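Local atomic coordinates of D-methionine-binding lipoprotein MetQ (PDB entry 4YAH), a protein that binds methionine as the substrate-binding component of an ATP-driven ABC transport system for D-methionine. Residues P30-V35 / G58-L63. Sequence-based numbering, arbitrary orientation.
Sequences PNHIKV and GLDVEL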
# COMPACT_ATOMS: atom_id res chain seq x y z
N PRO A 30 4.72 -30.35 -1.43
CA PRO A 30 5.39 -29.67 -2.54
C PRO A 30 4.45 -28.97 -3.51
O PRO A 30 4.92 -28.32 -4.45
CB PRO A 30 6.15 -30.81 -3.24
CG PRO A 30 5.43 -32.04 -2.87
CD PRO A 30 4.85 -31.83 -1.51
N ASN A 31 3.15 -29.11 -3.31
CA ASN A 31 2.19 -28.45 -4.17
C ASN A 31 1.41 -27.38 -3.43
O ASN A 31 0.34 -26.98 -3.87
CB ASN A 31 1.22 -29.45 -4.78
CG ASN A 31 0.42 -28.85 -5.90
OD1 ASN A 31 0.97 -28.17 -6.77
ND2 ASN A 31 -0.89 -29.02 -5.85
N HIS A 32 1.96 -26.93 -2.31
CA HIS A 32 1.30 -25.98 -1.42
C HIS A 32 2.18 -24.77 -1.19
O HIS A 32 3.38 -24.91 -0.97
CB HIS A 32 0.98 -26.66 -0.09
CG HIS A 32 0.23 -25.80 0.87
ND1 HIS A 32 -1.15 -25.69 0.83
CD2 HIS A 32 0.64 -25.05 1.91
CE1 HIS A 32 -1.54 -24.88 1.80
NE2 HIS A 32 -0.47 -24.48 2.48
N ILE A 33 1.60 -23.56 -1.23
CA ILE A 33 2.34 -22.35 -0.90
C ILE A 33 1.45 -21.44 -0.05
O ILE A 33 0.27 -21.31 -0.31
CB ILE A 33 2.83 -21.61 -2.18
CG1 ILE A 33 3.68 -20.40 -1.83
CG2 ILE A 33 1.66 -21.21 -3.06
CD1 ILE A 33 4.30 -19.72 -3.05
N LYS A 34 2.03 -20.85 0.99
CA LYS A 34 1.31 -19.90 1.84
C LYS A 34 1.72 -18.47 1.44
O LYS A 34 2.92 -18.16 1.43
CB LYS A 34 1.61 -20.14 3.32
CG LYS A 34 1.09 -21.47 3.89
CD LYS A 34 1.24 -21.49 5.39
CE LYS A 34 0.68 -22.77 5.98
NZ LYS A 34 0.72 -22.76 7.47
N VAL A 35 0.74 -17.62 1.15
CA VAL A 35 1.01 -16.24 0.75
C VAL A 35 0.30 -15.27 1.67
O VAL A 35 -0.91 -15.36 1.84
CB VAL A 35 0.57 -15.96 -0.68
CG1 VAL A 35 1.01 -14.56 -1.11
CG2 VAL A 35 1.17 -17.00 -1.65
N GLY A 58 -3.14 -26.28 -10.94
CA GLY A 58 -3.54 -27.16 -9.85
C GLY A 58 -2.70 -26.90 -8.62
O GLY A 58 -2.55 -27.79 -7.78
N LEU A 59 -2.15 -25.69 -8.51
CA LEU A 59 -1.35 -25.30 -7.35
C LEU A 59 -2.27 -24.95 -6.18
O LEU A 59 -3.26 -24.24 -6.36
CB LEU A 59 -0.46 -24.10 -7.69
CG LEU A 59 0.39 -23.54 -6.55
CD1 LEU A 59 1.46 -24.55 -6.14
CD2 LEU A 59 1.02 -22.21 -6.96
N ASP A 60 -1.93 -25.43 -4.99
CA ASP A 60 -2.71 -25.15 -3.80
C ASP A 60 -2.14 -23.94 -3.07
O ASP A 60 -1.19 -24.06 -2.30
CB ASP A 60 -2.74 -26.38 -2.88
CG ASP A 60 -3.62 -26.20 -1.66
OD1 ASP A 60 -4.43 -25.24 -1.64
OD2 ASP A 60 -3.52 -27.02 -0.73
N VAL A 61 -2.71 -22.78 -3.35
CA VAL A 61 -2.34 -21.54 -2.66
C VAL A 61 -3.21 -21.30 -1.42
O VAL A 61 -4.44 -21.27 -1.52
CB VAL A 61 -2.45 -20.34 -3.59
CG1 VAL A 61 -2.12 -19.04 -2.85
CG2 VAL A 61 -1.53 -20.53 -4.80
N GLU A 62 -2.56 -21.13 -0.28
CA GLU A 62 -3.23 -20.76 0.96
C GLU A 62 -2.97 -19.29 1.25
O GLU A 62 -1.81 -18.89 1.35
CB GLU A 62 -2.72 -21.62 2.12
CG GLU A 62 -3.41 -21.29 3.42
CD GLU A 62 -2.91 -22.14 4.57
OE1 GLU A 62 -2.23 -23.15 4.32
OE2 GLU A 62 -3.20 -21.80 5.74
N LEU A 63 -4.03 -18.50 1.39
CA LEU A 63 -3.88 -17.10 1.77
C LEU A 63 -3.86 -16.99 3.28
O LEU A 63 -4.72 -17.54 3.98
CB LEU A 63 -5.00 -16.26 1.17
CG LEU A 63 -5.10 -16.33 -0.36
CD1 LEU A 63 -6.29 -15.53 -0.85
CD2 LEU A 63 -3.79 -15.86 -1.04
O HOH W 1 -1.56 -21.94 7.88
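His32 offers its two ring nitrogens to two carboxylates of the neighbouring strand, an example of how parallel strands put registered residues on the same face, here a polar one (His32, Asp60, Lys34, Glu62) backed by an apolar one. Just before the strand begins, Asn31 ND2 donates almost straight (178°) to Gly58 O at 2.8 Å, just after helix 41-57 ends. His32 ND1 donates to OD2 of Asp60 at 3.1 Å; the oxygen sits at the ring edge, yet the donor meets it from above the carboxylate plane. On the far side of CE1, NE2 makes a weak, bent bond of 2.9 Å to Glu62 OE1, the N-H...O angle only 126°. With CG swung anti to the backbone nitrogen (chi1 -176°), the imidazole leans over strand 60-63 and can use both nitrogens. Lys34 runs extended alongside Glu62, and a water links its NZ to Glu62 OE2. Beneath these groups the parallel backbones exchange hydrogen bonds, among them Glu62 N to Ile33 O at 2.8 Å. On the opposite face Ile33 CG2 lies beside Val61 CG2, 3.7 Å away, while Val35 CG2 meets Val61 CG1, and Phe246 of helix 241-250 packs against both valines. Were the imidazole cut back to an alanine, Asp60 OD2 would probably lose its donor and Glu62 OE1 its weak one. The pairing thus closes a beta-alpha-beta unit at the sheet edge, and two nearby acids would be expected to favour a protonated imidazole.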